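Local atomic coordinates of similarities with probable monooxygenase (Photorhabdus luminescens, PDB entry 4HB9), a protein that binds flavin-adenine dinucleotide and is probably a monooxygenase of the aromatic-ring-hydroxylase-like flavoproteins. Residues 268-271 with 272-276; 256-259 with 260-264; 200-203 with 204-207. One frame throughout, in Å; residues are numbered along the deposited sequence. Where two conformers were deposited one is given.

In the fold
Contacts 1 and 2 lie in series on the chain after strand 240-251. Contact 2 is the turn ahead of helix 264-274, and contact 1 is the end of that helix. Their centres are about 14 Å apart, and Leu-270 CD1 lies 3.7 Å from Pro-256 CD. Contact 3, after helix 194-199, stands apart: its nearest atoms are about 9 Å from contact 1 and about 17 Å from contact 2. Contacts 1 and 3 both pack on strand 240-251 and helix 280-287. Contacts 1 and 2 lie away from the flavin site. The side chain of Thr-260 is about 13 Å from FAD, and that of Asp-206 about 12 Å from that of the FAD-binding His-46.

Contact 1: residues 268-271 with 272-276; sequences CDLV and QSRMI
Arg-274 folds back over Leu-270, one turn earlier in the helix. Arg-274 CB lies 3.4 Å from Val-271 O. Arg-274 CG comes 3.3 Å from Leu-270 O, and the chain then bends (chi2 -67°) and crosses the leucine side chain obliquely. At the tip, Leu-270 CD2 sits 4.1 Å above the guanidinium plane of Arg-274, over its centre. NH1 passes close to Leu-270 CD1, but its polar partner is Ser-254 O, to which it is hydrogen-bonded. NH2 comes near Leu-270 CG and gives a weak bond to Ser-273 OG.

This is the last turn of helix 264-274, with i to i+4 bonds such as Gln-272 N to Cys-268 O at 3.0 Å. Leu-270 O takes two donors: Arg-274 N, and Ser-273 OG at 2.6 Å. The serine hydroxyl stands between its own backbone N and carbonyl carbon (chi1 78°), which turns it back to that oxygen. The bond from Met-275 N to Val-271 O is weak, and Met-275 is the first residue to leave helical angles.

Val-271 CG1 lies 4.1 Å from SE of Met-275, a selenomethionine. Val-271 also packs on Trp-246 and Tyr-248 of strand 240-251, while Met-275 touches Val-286 of helix 280-287. The extended Gln-272 passes Cys-268 O with its CG and brings NE2 to 3.7 Å from Cys-268 SG; its OE1 is hydrogen-bonded to Gln-287 NE2.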
loop_
_atom_site.group_PDB
_atom_site.type_symbol
_atom_site.label_atom_id
_atom_site.label_comp_id
_atom_site.label_asym_id
_atom_site.label_seq_id
_atom_site.Cartn_x
_atom_site.Cartn_y
_atom_site.Cartn_z
ATOM N N CYS A 268 -13.029 -9.293 16.999
ATOM C CA CYS A 268 -12.275 -10.381 17.611
ATOM C C CYS A 268 -13.184 -11.586 17.897
ATOM O O CYS A 268 -12.874 -12.708 17.522
ATOM C CB CYS A 268 -11.623 -9.877 18.904
ATOM S SG CYS A 268 -10.206 -10.837 19.474
ATOM N N ASP A 269 -14.298 -11.332 18.572
ATOM C CA ASP A 269 -15.306 -12.348 18.841
ATOM C C ASP A 269 -15.769 -13.029 17.571
ATOM O O ASP A 269 -15.911 -14.234 17.514
ATOM C CB ASP A 269 -16.522 -11.709 19.533
ATOM C CG ASP A 269 -16.277 -11.430 21.007
ATOM O OD1 ASP A 269 -15.294 -11.998 21.549
ATOM O OD2 ASP A 269 -17.059 -10.638 21.608
ATOM N N LEU A 270 -16.009 -12.251 16.541
ATOM C CA LEU A 270 -16.480 -12.839 15.304
ATOM C C LEU A 270 -15.473 -13.814 14.686
ATOM O O LEU A 270 -15.853 -14.891 14.243
ATOM C CB LEU A 270 -16.852 -11.763 14.329
ATOM C CG LEU A 270 -17.540 -12.398 13.123
ATOM C CD1 LEU A 270 -18.783 -11.605 12.762
ATOM C CD2 LEU A 270 -16.550 -12.505 12.001
ATOM N N VAL A 271 -14.193 -13.448 14.653
ATOM C CA VAL A 271 -13.200 -14.320 14.047
ATOM C C VAL A 271 -13.068 -15.595 14.889
ATOM O O VAL A 271 -13.008 -16.734 14.335
ATOM C CB VAL A 271 -11.856 -13.602 13.883
ATOM C CG1 VAL A 271 -10.767 -14.564 13.436
ATOM C CG2 VAL A 271 -11.999 -12.462 12.891
ATOM N N GLN A 272 -13.056 -15.451 16.213
ATOM C CA GLN A 272 -13.023 -16.640 17.061
ATOM C C GLN A 272 -14.237 -17.539 16.811
ATOM O O GLN A 272 -14.101 -18.758 16.797
ATOM C CB GLN A 272 -12.947 -16.292 18.553
ATOM C CG GLN A 272 -11.630 -15.672 18.956
ATOM C CD GLN A 272 -11.591 -15.319 20.438
ATOM O OE1 GLN A 272 -11.607 -16.187 21.294
ATOM N NE2 GLN A 272 -11.537 -14.041 20.731
ATOM N N SER A 273 -15.415 -16.947 16.635
ATOM C CA SER A 273 -16.616 -17.744 16.291
ATOM C C SER A 273 -16.453 -18.508 14.987
ATOM O O SER A 273 -16.934 -19.645 14.870
ATOM C CB SER A 273 -17.887 -16.901 16.242
ATOM O OG SER A 273 -17.982 -16.151 15.025
ATOM N N ARG A 274 -15.754 -17.915 14.020
ATOM C CA ARG A 274 -15.504 -18.594 12.747
ATOM C C ARG A 274 -14.483 -19.731 12.889
ATOM O O ARG A 274 -14.440 -20.625 12.051
ATOM C CB ARG A 274 -15.037 -17.595 11.697
ATOM C CG ARG A 274 -16.076 -16.531 11.364
ATOM C CD ARG A 274 -17.290 -17.137 10.671
ATOM N NE ARG A 274 -18.210 -16.127 10.145
ATOM C CZ ARG A 274 -19.165 -15.521 10.844
ATOM N NH1 ARG A 274 -19.940 -14.627 10.250
ATOM N NH2 ARG A 274 -19.337 -15.780 12.144
HETATM N N MSE A 275 -13.683 -19.710 13.961
HETATM C CA MSE A 275 -12.636 -20.703 14.157
HETATM C C MSE A 275 -12.966 -21.739 15.203
HETATM O O MSE A 275 -12.068 -22.340 15.765
HETATM C CB MSE A 275 -11.348 -19.981 14.575
HETATM C CG MSE A 275 -10.878 -19.047 13.474
HETATM SE SE MSE A 275 -9.082 -18.313 13.834
HETATM C CE MSE A 275 -9.196 -17.791 15.726
ATOM N N ILE A 276 -14.248 -21.963 15.478
ATOM C CA ILE A 276 -14.617 -22.973 16.468
ATOM C C ILE A 276 -14.111 -24.304 15.899
ATOM O O ILE A 276 -14.356 -24.643 14.735
ATOM C CB ILE A 276 -16.136 -23.036 16.733
ATOM C CG1 ILE A 276 -16.637 -21.712 17.328
ATOM C CG2 ILE A 276 -16.450 -24.162 17.722
ATOM C CD1 ILE A 276 -18.129 -21.497 17.195
#

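Contact 2: residues 256-259 with 260-264; sequences PDNI and TDFSA
Asp-261 N bonds back to Asn-258 O at 2.9 Å and Phe-262 N to Ile-259 O at 3.0 Å, two i to i+3 bonds. They form a short 3-10 turn. It overlaps a type I beta turn from Pro-256 to Ile-259, sharing Asn-258 and Ile-259, and the two together lead the chain from strand 240-251 to helix 264-274. Ser-263 is the N-cap of that helix: its OG accepts a hydrogen bond from Ala-266 N.

The ring of Phe-262 turns back over the earlier residues, and three side chains meet it. Ile-259 CD1 lies over one face in a CH-pi contact, 3.9 Å from the centroid of the Phe-262 ring and 18° off its normal. The isoleucine reaches the ring because CG1 is anti to its backbone N (chi1 -168°). Ile-259 CD1 is offset toward the rim of the ring, nearest Phe-262 CD1 and CG. Pro-256 approaches the far end, with its CG 3.6 Å from Phe-262 CZ. Asn-258 crosses the ring at about a right angle. Its OD1 comes 3.5 Å from Phe-262 CE2, and its amide plane is 83° from the ring plane.

Ile-259 is the buried residue of the turn. It packs on Leu-267 and Leu-270 of the following helix and on His-298 of the edge strand 295-301. Thr-260 also touches His-298.

Two waters join the halves. One accepts from Thr-260 N and donates to Asp-257 O. The other accepts from Asn-258 ND2 at 2.9 Å and donates to Asp-261 OD2 at 2.8 Å.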
loop_
_atom_site.group_PDB
_atom_site.type_symbol
_atom_site.label_atom_id
_atom_site.label_comp_id
_atom_site.label_asym_id
_atom_site.label_seq_id
_atom_site.Cartn_x
_atom_site.Cartn_y
_atom_site.Cartn_z
ATOM N N PRO A 256 -21.707 -10.120 8.769
ATOM C CA PRO A 256 -22.673 -9.036 8.943
ATOM C C PRO A 256 -22.547 -7.927 7.916
ATOM O O PRO A 256 -21.430 -7.535 7.552
ATOM C CB PRO A 256 -22.319 -8.478 10.329
ATOM C CG PRO A 256 -21.750 -9.649 11.051
ATOM C CD PRO A 256 -20.938 -10.357 10.006
ATOM N N ASP A 257 -23.705 -7.422 7.478
ATOM C CA ASP A 257 -23.815 -6.296 6.554
ATOM C C ASP A 257 -22.983 -5.112 6.997
ATOM O O ASP A 257 -22.363 -4.459 6.178
ATOM C CB ASP A 257 -25.273 -5.815 6.450
ATOM C CG ASP A 257 -26.155 -6.790 5.734
ATOM O OD1 ASP A 257 -25.617 -7.648 5.001
ATOM O OD2 ASP A 257 -27.394 -6.703 5.903
ATOM N N ASN A 258 -22.982 -4.844 8.295
ATOM C CA ASN A 258 -22.296 -3.672 8.832
ATOM C C ASN A 258 -21.027 -4.023 9.599
ATOM O O ASN A 258 -20.648 -3.351 10.559
ATOM C CB ASN A 258 -23.261 -2.882 9.714
ATOM C CG ASN A 258 -23.628 -3.610 10.979
ATOM O OD1 ASN A 258 -23.708 -4.844 11.008
ATOM N ND2 ASN A 258 -23.856 -2.849 12.045
ATOM N N ILE A 259 -20.332 -5.056 9.135
ATOM C CA ILE A 259 -19.093 -5.481 9.774
ATOM C C ILE A 259 -18.108 -4.327 9.909
ATOM O O ILE A 259 -17.384 -4.233 10.899
ATOM C CB ILE A 259 -18.477 -6.704 9.031
ATOM C CG1 ILE A 259 -17.363 -7.332 9.835
ATOM C CG2 ILE A 259 -17.998 -6.329 7.645
ATOM C CD1 ILE A 259 -17.848 -7.944 11.137
ATOM N N THR A 260 -18.092 -3.405 8.948
ATOM C CA THR A 260 -17.138 -2.300 9.022
ATOM C C THR A 260 -17.401 -1.330 10.191
ATOM O O THR A 260 -16.508 -0.590 10.589
ATOM C CB THR A 260 -17.033 -1.528 7.694
ATOM O OG1 THR A 260 -18.339 -1.158 7.266
ATOM C CG2 THR A 260 -16.365 -2.379 6.659
ATOM N N ASP A 261 -18.590 -1.383 10.775
ATOM C CA ASP A 261 -18.894 -0.583 11.965
ATOM C C ASP A 261 -18.733 -1.348 13.285
ATOM O O ASP A 261 -19.039 -0.798 14.334
ATOM C CB ASP A 261 -20.316 -0.031 11.887
ATOM C CG ASP A 261 -20.529 0.879 10.697
ATOM O OD1 ASP A 261 -19.572 1.559 10.267
ATOM O OD2 ASP A 261 -21.666 0.899 10.193
ATOM N N PHE A 262 -18.258 -2.596 13.249
ATOM C CA PHE A 262 -18.140 -3.391 14.472
ATOM C C PHE A 262 -17.011 -2.841 15.365
ATOM O O PHE A 262 -15.973 -2.422 14.866
ATOM C CB PHE A 262 -17.844 -4.859 14.153
ATOM C CG PHE A 262 -19.069 -5.732 14.035
ATOM C CD1 PHE A 262 -19.051 -7.015 14.534
ATOM C CD2 PHE A 262 -20.223 -5.289 13.406
ATOM C CE1 PHE A 262 -20.145 -7.849 14.429
ATOM C CE2 PHE A 262 -21.328 -6.114 13.302
ATOM C CZ PHE A 262 -21.294 -7.394 13.838
ATOM N N SER A 263 -17.199 -2.883 16.679
ATOM C CA SER A 263 -16.107 -2.614 17.619
ATOM C C SER A 263 -14.981 -3.629 17.437
ATOM O O SER A 263 -15.198 -4.731 16.941
ATOM C CB SER A 263 -16.611 -2.684 19.063
ATOM O OG SER A 263 -16.904 -4.009 19.447
ATOM N N ALA A 264 -13.779 -3.267 17.877
ATOM C CA ALA A 264 -12.632 -4.170 17.797
ATOM C C ALA A 264 -12.937 -5.465 18.536
ATOM O O ALA A 264 -12.599 -6.555 18.074
ATOM C CB ALA A 264 -11.385 -3.499 18.360
HETATM O O HOH W 1 -19.824 -3.293 6.479
HETATM O O HOH W 2 -23.747 0.027 11.933
#

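Contact 3: residues 200-203 with 204-207; sequences LPQN and FRDG
A bend at chi3 (-91°) turns the guanidinium of Arg-205 back to Leu-200, while Phe-204, with CG anti to its carbonyl carbon (chi1 -76°), sets its ring beside Pro-201. Arg-205 NE bonds to Leu-200 O at 3.1 Å, and NH2 adds a weak bond to the same oxygen. One carbonyl thus takes both N-H groups of that guanidinium edge and lies near its plane. Gln-202 CA lies over one guanidinium face, and Gln-202 CG approaches Arg-205 NH2 to 3.2 Å.

The backbone makes two overlapping beta turns of type I geometry (201-204 and 202-205), closed by Phe-204 N to Pro-201 O at 3.0 Å and by Arg-205 N to Gln-202 O at 2.9 Å. They lie in the loop that carries the chain from helix 194-199 to strand 210-212.

Pro-201 CD sits over one face of the Phe-204 ring in a CH-pi contact, 4.2 Å from its centroid. Asn-203 OD1 comes to the ring edge, in plane, 3.4 Å from Phe-204 CD1, while ND2 of the same amide is hydrogen-bonded to Tyr-81 OH. Leu-200 CB and Phe-204 CB pack together, and both residues touch Ile-244 of strand 240-251.

Asp-206 points back, with OD2 near Asn-203 CA and CB near Gln-202 O. Its OD1 accepts a hydrogen bond from Thr-208 N, and its OD2 forms a salt bridge with Arg-79 NH1.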
loop_
_atom_site.group_PDB
_atom_site.type_symbol
_atom_site.label_atom_id
_atom_site.label_comp_id
_atom_site.label_asym_id
_atom_site.label_seq_id
_atom_site.Cartn_x
_atom_site.Cartn_y
_atom_site.Cartn_z
ATOM N N LEU A 200 3.329 -19.424 21.890
ATOM C CA LEU A 200 3.012 -19.786 20.511
ATOM C C LEU A 200 4.060 -20.740 19.941
ATOM O O LEU A 200 5.235 -20.597 20.239
ATOM C CB LEU A 200 2.932 -18.515 19.654
ATOM C CG LEU A 200 1.751 -17.566 19.873
ATOM C CD1 LEU A 200 1.872 -16.334 18.985
ATOM C CD2 LEU A 200 0.412 -18.224 19.603
ATOM N N PRO A 201 3.653 -21.691 19.077
ATOM C CA PRO A 201 4.668 -22.564 18.452
ATOM C C PRO A 201 5.644 -21.822 17.527
ATOM O O PRO A 201 5.316 -20.752 17.011
ATOM C CB PRO A 201 3.832 -23.584 17.663
ATOM C CG PRO A 201 2.403 -23.320 18.004
ATOM C CD PRO A 201 2.317 -21.911 18.503
ATOM N N GLN A 202 6.832 -22.386 17.303
ATOM C CA GLN A 202 7.894 -21.666 16.570
ATOM C C GLN A 202 7.513 -21.216 15.161
ATOM O O GLN A 202 7.930 -20.143 14.730
ATOM C CB GLN A 202 9.180 -22.491 16.510
ATOM C CG GLN A 202 9.969 -22.465 17.813
ATOM C CD GLN A 202 11.175 -23.382 17.794
ATOM O OE1 GLN A 202 11.808 -23.569 16.753
ATOM N NE2 GLN A 202 11.510 -23.949 18.953
ATOM N N ASN A 203 6.708 -22.006 14.454
ATOM C CA ASN A 203 6.272 -21.620 13.099
ATOM C C ASN A 203 5.462 -20.313 13.027
ATOM O O ASN A 203 5.301 -19.743 11.945
ATOM C CB ASN A 203 5.516 -22.760 12.405
ATOM C CG ASN A 203 4.315 -23.231 13.185
ATOM O OD1 ASN A 203 4.299 -23.167 14.404
ATOM N ND2 ASN A 203 3.316 -23.728 12.491
ATOM N N PHE A 204 4.981 -19.823 14.168
ATOM C CA PHE A 204 4.290 -18.538 14.201
ATOM C C PHE A 204 5.257 -17.357 14.273
ATOM O O PHE A 204 4.864 -16.225 14.003
ATOM C CB PHE A 204 3.340 -18.470 15.398
ATOM C CG PHE A 204 2.068 -19.244 15.217
ATOM C CD1 PHE A 204 2.091 -20.605 14.968
ATOM C CD2 PHE A 204 0.847 -18.618 15.332
ATOM C CE1 PHE A 204 0.918 -21.325 14.821
ATOM C CE2 PHE A 204 -0.330 -19.331 15.193
ATOM C CZ PHE A 204 -0.298 -20.684 14.926
ATOM N N ARG A 205 6.508 -17.616 14.640
ATOM C CA ARG A 205 7.457 -16.542 14.968
ATOM C C ARG A 205 8.749 -16.511 14.132
ATOM O O ARG A 205 9.560 -15.600 14.293
ATOM C CB ARG A 205 7.830 -16.674 16.438
ATOM C CG ARG A 205 6.620 -16.923 17.324
ATOM C CD ARG A 205 6.979 -17.104 18.783
ATOM N NE ARG A 205 7.226 -18.495 19.179
ATOM C CZ ARG A 205 8.430 -19.060 19.305
ATOM N NH1 ARG A 205 9.545 -18.385 19.030
ATOM N NH2 ARG A 205 8.522 -20.322 19.712
ATOM N N ASP A 206 8.931 -17.489 13.245
ATOM C CA ASP A 206 10.202 -17.659 12.533
ATOM C C ASP A 206 10.330 -16.844 11.246
ATOM O O ASP A 206 11.374 -16.883 10.599
ATOM C CB ASP A 206 10.504 -19.148 12.272
ATOM C CG ASP A 206 9.517 -19.815 11.312
ATOM O OD1 ASP A 206 8.754 -19.110 10.613
ATOM O OD2 ASP A 206 9.508 -21.069 11.257
ATOM N N GLY A 207 9.289 -16.110 10.867
ATOM C CA GLY A 207 9.368 -15.264 9.678
ATOM C C GLY A 207 8.900 -15.900 8.375
ATOM O O GLY A 207 8.890 -15.236 7.336
#